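Local coordinates for 6-carboxyhexanoate--CoA ligase (Aquifex aeolicus, PDB 5TVA), which belongs to the BioW family of CoA ligases and holds coenzyme A and adenosine monophosphate in pockets that adjoin one another, at residues D55-K60 with T232-L237; I137-K142 with A163-F168. One frame throughout, in Å; residues are numbered along the deposited sequence.

Contact 1 (D55-K60 with T232-L237); sequences DFEVVK and TQKVVL
Phe56 and Val235 meet through aliphatic carbons, CB of Phe56 lying 3.5 Å from CG1 of Val235. With its CG set between the backbone N and the carbonyl carbon (chi1 67°), the Phe56 ring stands out from the strand and crosses Leu237 obliquely, CE2 of the ring 4.1 Å from CD1 of the leucine. Leu3 of strand 3-12 touches both of these side chains. On the Leu237 side of the sheet, Val58 CG2 lies farther off, 4.3 Å from Leu237 CB. The other side carries Glu57 and Val236, and CG2 of Val59 reaches CG1 of Val236 at 3.9 Å, near Phe168 and Phe172 of helix 158-173. Between these two layers of side chains the backbones pair in parallel, Glu57 with Val236 and Val58 with Leu237. Glu57 gives its N to Val235 O (2.8 Å) and takes Leu237 N on its own O (2.9 Å); Val59 N then binds Leu237 O (2.9 Å). Where direct pairing stops, a water accepts from Val235 N and donates to Asp55 O. At the polar edge Lys234 runs out extended as far as CE, and a bend at chi4 (56°) turns NZ toward Glu57, forming a salt bridge of 3.0 Å to the anti lone pair of OE2. Backbone bonds thus fix the register of strand 57-60 at the margin of the parallel sheet, while the lysine and glutamate add a charged link beside Phe172.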
loop_
_atom_site.group_PDB
_atom_site.type_symbol
_atom_site.label_atom_id
_atom_site.label_comp_id
_atom_site.label_asym_id
_atom_site.label_seq_id
_atom_site.Cartn_x
_atom_site.Cartn_y
_atom_site.Cartn_z
ATOM N N ASP A 55 14.554 14.532 -9.771
ATOM C CA ASP A 55 13.481 14.423 -10.744
ATOM C C ASP A 55 12.226 13.859 -10.098
ATOM O O ASP A 55 12.290 13.088 -9.137
ATOM C CB ASP A 55 13.903 13.516 -11.900
ATOM C CG ASP A 55 15.250 13.879 -12.443
ATOM O OD1 ASP A 55 15.312 14.835 -13.246
ATOM O OD2 ASP A 55 16.246 13.235 -12.036
ATOM N N PHE A 56 11.083 14.206 -10.671
ATOM C CA PHE A 56 9.817 13.687 -10.183
ATOM C C PHE A 56 8.785 13.808 -11.288
ATOM O O PHE A 56 8.963 14.563 -12.247
ATOM C CB PHE A 56 9.351 14.434 -8.930
ATOM C CG PHE A 56 8.980 15.880 -9.178
ATOM C CD1 PHE A 56 9.949 16.878 -9.145
ATOM C CD2 PHE A 56 7.658 16.239 -9.427
ATOM C CE1 PHE A 56 9.610 18.207 -9.359
ATOM C CE2 PHE A 56 7.310 17.568 -9.653
ATOM C CZ PHE A 56 8.282 18.557 -9.615
ATOM N N GLU A 57 7.689 13.075 -11.130
ATOM C CA GLU A 57 6.618 13.132 -12.106
ATOM C C GLU A 57 5.297 13.369 -11.390
ATOM O O GLU A 57 5.068 12.849 -10.295
ATOM C CB GLU A 57 6.543 11.854 -12.966
ATOM C CG GLU A 57 5.773 12.088 -14.274
ATOM C CD GLU A 57 5.674 10.863 -15.165
ATOM O OE1 GLU A 57 4.718 10.805 -15.972
ATOM O OE2 GLU A 57 6.534 9.965 -15.056
ATOM N N VAL A 58 4.448 14.175 -12.021
ATOM C CA VAL A 58 3.094 14.457 -11.558
ATOM C C VAL A 58 2.138 13.609 -12.374
ATOM O O VAL A 58 2.250 13.554 -13.601
ATOM C CB VAL A 58 2.766 15.953 -11.699
ATOM C CG1 VAL A 58 1.322 16.240 -11.272
ATOM C CG2 VAL A 58 3.743 16.755 -10.865
ATOM N N VAL A 59 1.213 12.934 -11.700
ATOM C CA VAL A 59 0.272 12.023 -12.340
ATOM C C VAL A 59 -1.131 12.324 -11.819
ATOM O O VAL A 59 -1.309 12.675 -10.645
ATOM C CB VAL A 59 0.661 10.555 -12.074
ATOM C CG1 VAL A 59 -0.268 9.613 -12.802
ATOM C CG2 VAL A 59 2.102 10.303 -12.518
ATOM N N LYS A 60 -2.129 12.176 -12.693
ATOM C CA LYS A 60 -3.525 12.461 -12.373
ATOM C C LYS A 60 -4.218 11.213 -11.834
ATOM O O LYS A 60 -4.324 10.202 -12.535
ATOM C CB LYS A 60 -4.249 12.972 -13.615
ATOM C CG LYS A 60 -5.704 13.390 -13.377
ATOM C CD LYS A 60 -5.790 14.717 -12.644
ATOM C CE LYS A 60 -7.251 15.117 -12.378
ATOM N NZ LYS A 60 -7.356 16.374 -11.569
ATOM N N THR A 232 10.522 1.856 -5.886
ATOM C CA THR A 232 11.425 2.193 -4.800
ATOM C C THR A 232 12.249 3.449 -5.039
ATOM O O THR A 232 12.845 3.958 -4.081
ATOM C CB THR A 232 12.363 1.009 -4.490
ATOM O OG1 THR A 232 13.259 0.736 -5.600
ATOM C CG2 THR A 232 11.551 -0.225 -4.169
ATOM N N GLN A 233 12.265 3.989 -6.260
ATOM C CA GLN A 233 13.144 5.102 -6.583
ATOM C C GLN A 233 12.433 6.259 -7.283
ATOM O O GLN A 233 12.793 7.413 -7.067
ATOM C CB GLN A 233 14.325 4.615 -7.453
ATOM C CG GLN A 233 15.210 3.572 -6.750
ATOM C CD GLN A 233 16.531 3.229 -7.495
ATOM O OE1 GLN A 233 16.807 3.713 -8.601
ATOM N NE2 GLN A 233 17.338 2.382 -6.873
ATOM N N LYS A 234 11.454 6.004 -8.137
ATOM C CA LYS A 234 10.870 7.116 -8.871
ATOM C C LYS A 234 9.977 7.965 -7.949
ATOM O O LYS A 234 9.290 7.446 -7.066
ATOM C CB LYS A 234 10.092 6.589 -10.072
ATOM C CG LYS A 234 9.582 7.683 -10.995
ATOM C CD LYS A 234 9.037 7.106 -12.288
ATOM C CE LYS A 234 8.189 8.132 -13.025
ATOM N NZ LYS A 234 8.931 9.385 -13.301
ATOM N N VAL A 235 10.022 9.281 -8.130
ATOM C CA VAL A 235 9.329 10.226 -7.262
ATOM C C VAL A 235 8.074 10.692 -7.985
ATOM O O VAL A 235 8.158 11.292 -9.067
ATOM C CB VAL A 235 10.230 11.411 -6.874
ATOM C CG1 VAL A 235 9.450 12.422 -6.037
ATOM C CG2 VAL A 235 11.434 10.927 -6.087
ATOM N N VAL A 236 6.915 10.393 -7.402
ATOM C CA VAL A 236 5.618 10.629 -8.030
ATOM C C VAL A 236 4.735 11.441 -7.092
ATOM O O VAL A 236 4.486 11.025 -5.956
ATOM C CB VAL A 236 4.922 9.311 -8.394
ATOM C CG1 VAL A 236 3.538 9.594 -8.937
ATOM C CG2 VAL A 236 5.751 8.557 -9.398
ATOM N N LEU A 237 4.260 12.588 -7.569
ATOM C CA LEU A 237 3.185 13.333 -6.931
ATOM C C LEU A 237 1.879 12.993 -7.630
ATOM O O LEU A 237 1.817 12.984 -8.860
ATOM C CB LEU A 237 3.418 14.842 -7.005
ATOM C CG LEU A 237 4.698 15.385 -6.386
ATOM C CD1 LEU A 237 4.707 16.875 -6.529
ATOM C CD2 LEU A 237 4.799 14.992 -4.924
HETATM O O HOH W 1 11.926 10.504 -9.903
#

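Contact 2 (I137-K142 with A163-F168). With COA (coenzyme A), chain D.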
loop_
_atom_site.group_PDB
_atom_site.type_symbol
_atom_site.label_atom_id
_atom_site.label_comp_id
_atom_site.label_asym_id
_atom_site.label_seq_id
_atom_site.Cartn_x
_atom_site.Cartn_y
_atom_site.Cartn_z
ATOM N N ILE A 137 7.673 3.483 -2.004
ATOM C CA ILE A 137 8.062 4.728 -1.334
ATOM C C ILE A 137 8.089 5.842 -2.368
ATOM O O ILE A 137 7.795 5.630 -3.548
ATOM C CB ILE A 137 9.422 4.638 -0.596
ATOM C CG1 ILE A 137 10.591 4.347 -1.544
ATOM C CG2 ILE A 137 9.393 3.586 0.562
ATOM C CD1 ILE A 137 11.942 4.709 -0.908
ATOM N N HIS A 138 8.421 7.052 -1.908
ATOM C CA HIS A 138 8.642 8.204 -2.791
ATOM C C HIS A 138 7.389 8.535 -3.595
ATOM O O HIS A 138 7.434 8.751 -4.813
ATOM C CB HIS A 138 9.834 7.978 -3.725
ATOM C CG HIS A 138 11.164 8.090 -3.054
ATOM N ND1 HIS A 138 11.339 8.724 -1.842
ATOM C CD2 HIS A 138 12.392 7.676 -3.440
ATOM C CE1 HIS A 138 12.615 8.682 -1.504
ATOM N NE2 HIS A 138 13.277 8.054 -2.460
ATOM N N PHE A 139 6.262 8.564 -2.896
ATOM C CA PHE A 139 4.979 8.957 -3.460
ATOM C C PHE A 139 4.288 9.863 -2.453
ATOM O O PHE A 139 4.493 9.723 -1.245
ATOM C CB PHE A 139 4.097 7.728 -3.774
ATOM C CG PHE A 139 3.644 7.008 -2.559
ATOM C CD1 PHE A 139 2.449 7.390 -1.897
ATOM C CD2 PHE A 139 4.400 5.978 -2.034
ATOM C CE1 PHE A 139 2.038 6.754 -0.727
ATOM C CE2 PHE A 139 3.990 5.322 -0.893
ATOM C CZ PHE A 139 2.793 5.725 -0.217
ATOM N N ASP A 140 3.472 10.791 -2.955
ATOM C CA ASP A 140 2.637 11.629 -2.101
ATOM C C ASP A 140 1.549 12.267 -2.955
ATOM O O ASP A 140 1.691 12.388 -4.181
ATOM C CB ASP A 140 3.470 12.705 -1.381
ATOM C CG ASP A 140 2.741 13.316 -0.161
ATOM O OD1 ASP A 140 1.654 12.821 0.217
ATOM O OD2 ASP A 140 3.298 14.262 0.443
ATOM N N TRP A 141 0.443 12.632 -2.296
ATOM C CA TRP A 141 -0.535 13.535 -2.905
ATOM C C TRP A 141 0.109 14.891 -3.150
ATOM O O TRP A 141 0.736 15.459 -2.255
ATOM C CB TRP A 141 -1.775 13.734 -2.003
ATOM C CG TRP A 141 -2.597 12.509 -1.756
ATOM C CD1 TRP A 141 -2.621 11.759 -0.623
ATOM C CD2 TRP A 141 -3.488 11.876 -2.676
ATOM N NE1 TRP A 141 -3.471 10.695 -0.779
ATOM C CE2 TRP A 141 -4.023 10.750 -2.029
ATOM C CE3 TRP A 141 -3.869 12.141 -3.997
ATOM C CZ2 TRP A 141 -4.948 9.898 -2.644
ATOM C CZ3 TRP A 141 -4.787 11.296 -4.608
ATOM C CH2 TRP A 141 -5.317 10.189 -3.931
ATOM N N LYS A 142 -0.078 15.418 -4.358
ATOM C CA LYS A 142 0.411 16.754 -4.686
ATOM C C LYS A 142 -0.059 17.805 -3.677
ATOM O O LYS A 142 0.727 18.649 -3.225
ATOM C CB LYS A 142 -0.053 17.126 -6.094
ATOM C CG LYS A 142 0.331 18.529 -6.518
ATOM C CD LYS A 142 0.198 18.666 -8.019
ATOM C CE LYS A 142 0.910 19.902 -8.504
ATOM N NZ LYS A 142 2.357 19.765 -8.218
ATOM N N ALA A 163 -3.760 4.788 1.768
ATOM C CA ALA A 163 -3.676 3.602 0.919
ATOM C C ALA A 163 -3.948 3.924 -0.547
ATOM O O ALA A 163 -3.309 3.340 -1.438
ATOM C CB ALA A 163 -4.628 2.512 1.426
ATOM N N LEU A 164 -4.856 4.861 -0.822
ATOM C CA LEU A 164 -5.109 5.255 -2.206
ATOM C C LEU A 164 -3.837 5.754 -2.878
ATOM O O LEU A 164 -3.523 5.356 -4.003
ATOM C CB LEU A 164 -6.192 6.332 -2.280
ATOM C CG LEU A 164 -7.625 5.824 -2.446
ATOM C CD1 LEU A 164 -8.651 6.905 -2.106
ATOM C CD2 LEU A 164 -7.826 5.306 -3.876
ATOM N N ALA A 165 -3.111 6.662 -2.222
ATOM C CA ALA A 165 -1.920 7.213 -2.857
ATOM C C ALA A 165 -0.906 6.114 -3.127
ATOM O O ALA A 165 -0.233 6.127 -4.160
ATOM C CB ALA A 165 -1.310 8.319 -1.992
ATOM N N LEU A 166 -0.825 5.128 -2.225
ATOM C CA LEU A 166 0.123 4.023 -2.356
ATOM C C LEU A 166 -0.240 3.086 -3.519
ATOM O O LEU A 166 0.640 2.704 -4.301
ATOM C CB LEU A 166 0.183 3.265 -1.026
ATOM C CG LEU A 166 1.028 2.041 -0.605
ATOM C CD1 LEU A 166 1.709 1.307 -1.700
ATOM C CD2 LEU A 166 2.049 2.405 0.470
ATOM N N THR A 167 -1.516 2.663 -3.629
ATOM C CA THR A 167 -1.916 1.833 -4.770
ATOM C C THR A 167 -1.747 2.560 -6.069
ATOM O O THR A 167 -1.476 1.938 -7.103
ATOM C CB THR A 167 -3.382 1.417 -4.760
ATOM O OG1 THR A 167 -4.205 2.352 -4.031
ATOM C CG2 THR A 167 -3.537 0.053 -4.349
ATOM N N PHE A 168 -2.065 3.848 -6.079
ATOM C CA PHE A 168 -2.051 4.484 -7.374
ATOM C C PHE A 168 -0.637 4.517 -7.915
ATOM O O PHE A 168 -0.438 4.313 -9.120
ATOM C CB PHE A 168 -2.664 5.874 -7.328
ATOM C CG PHE A 168 -2.845 6.446 -8.685
ATOM C CD1 PHE A 168 -3.835 5.947 -9.520
ATOM C CD2 PHE A 168 -1.980 7.418 -9.170
ATOM C CE1 PHE A 168 -3.991 6.439 -10.808
ATOM C CE2 PHE A 168 -2.130 7.910 -10.451
ATOM C CZ PHE A 168 -3.138 7.424 -11.273
HETATM N N1A COA D . 7.361 -1.659 7.949
HETATM C C2A COA D . 8.268 -2.314 8.690
HETATM N N3A COA D . 9.526 -1.901 8.773
HETATM C C4A COA D . 9.936 -0.817 8.085
HETATM C C5A COA D . 9.024 -0.109 7.299
HETATM C C6A COA D . 7.689 -0.584 7.260
HETATM N N6A COA D . 6.669 0.150 6.405
HETATM N N7A COA D . 9.658 0.923 6.739
HETATM C C8A COA D . 10.916 0.886 7.135
HETATM N N9A COA D . 11.090 -0.138 7.973
HETATM C C1B COA D . 12.458 -0.442 8.487
HETATM C C2B COA D . 12.867 -1.405 9.203
HETATM O O2B COA D . 12.334 -2.718 8.836
HETATM C C3B COA D . 14.392 -1.297 8.518
HETATM O O3B COA D . 14.248 -1.762 7.149
HETATM P P3B COA D . 14.807 -3.181 6.445
HETATM O O7A COA D . 15.358 -2.794 5.108
HETATM O O8A COA D . 15.857 -3.875 7.260
HETATM O O9A COA D . 13.678 -4.152 6.216
HETATM C C4B COA D . 14.694 -0.031 8.575
HETATM O O4B COA D . 13.371 0.718 8.945
HETATM C C5B COA D . 15.286 0.603 7.227
HETATM O O5B COA D . 14.271 0.879 6.323
HETATM P P1A COA D . 14.262 2.170 5.257
HETATM O O1A COA D . 14.086 1.635 3.829
HETATM O O2A COA D . 15.500 3.029 5.354
HETATM O O3A COA D . 12.925 3.070 5.595
HETATM P P2A COA D . 12.680 4.704 5.268
HETATM O O4A COA D . 13.372 5.474 6.401
HETATM O O5A COA D . 13.363 5.121 3.956
HETATM O O6A COA D . 11.012 4.972 5.261
HETATM C CBP COA D . 8.511 4.454 4.873
HETATM C CCP COA D . 10.056 4.078 4.607
HETATM C CDP COA D . 8.136 4.101 6.336
HETATM C CEP COA D . 8.346 5.988 4.810
HETATM C CAP COA D . 7.538 3.694 3.813
HETATM O OAP COA D . 6.980 2.541 4.323
HETATM C C9P COA D . 6.334 4.523 3.284
HETATM O O9P COA D . 6.411 5.177 2.266
HETATM N N8P COA D . 5.061 4.524 4.001
HETATM C C7P COA D . 3.893 5.334 3.527
HETATM C C6P COA D . 2.694 4.476 3.148
HETATM C C5P COA D . 2.084 3.628 4.320
HETATM O O5P COA D . 2.758 2.981 5.028
HETATM N N4P COA D . 0.610 3.648 4.500
HETATM C C3P COA D . -0.010 2.860 5.642
HETATM C C2P COA D . -1.516 2.738 5.382
HETATM S S1P COA D . -1.651 2.050 3.703
#
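Strand 139-141, an outer strand of the small parallel sheet, packs through Phe139 and Trp141 on helix 158-173 beside the coenzyme A pocket. Leu166 CA sits over one face of the Phe139 ring, 4.0 Å from its centroid and 23° off the normal, a CH-pi contact, and CD2 of Leu166 reaches round to CZ of the phenylalanine (3.5 Å). Both residues line the coenzyme A site: C6P of the ligand's pantetheine arm approaches the edge of the Phe139 ring near its plane, 3.6 Å from CZ, and stands 3.4 Å from Leu166 CD2. Farther along the arm, the sulfur lies close to Ala163, and near its other end CAP lies close to CG2 of Ile137. Leu166 also touches the bound adenosine monophosphate, so one side chain contributes to both pockets. Strand and helix run at 130° to each other, their axes 8.0 Å apart, and the small side chain of Ala165 probably lets the indole come close. Ala165 CB stands over the five-membered ring of Trp141, 3.4 Å from NE1, in a second CH-pi contact. Leu164 CB meets the same indole at its edge instead, 3.8 Å from CZ2. Trp141 CG lies anti to the carbonyl carbon (chi1 -64°), which brings the end of the indole closer to the helix than its first bond suggests, and NE1 hydrogen-bonds to Val161 O, one turn before Ala165.

How the contacts relate
From the N terminus, residues 55-60 come first, but their partner is the late segment 232-237, so contact 1 closes a long loop of 171 residues. Contact 2 falls wholly within that loop and closes a much shorter one, whose 20 residues include helix 144-153 and the start of helix 158-173. The two contacts do not cross. Strand 236-239 joins them as the middle strand of the parallel sheet, flanked by 57-60 and 139-141: probable hydrogen bonds link Val236 N to His138 O and Val236 O to Asp140 N. Helix 158-173 packs against all three strands, through Trp141, Ile238 and Val59, and Phe168 CZ also lies against Lys60 O.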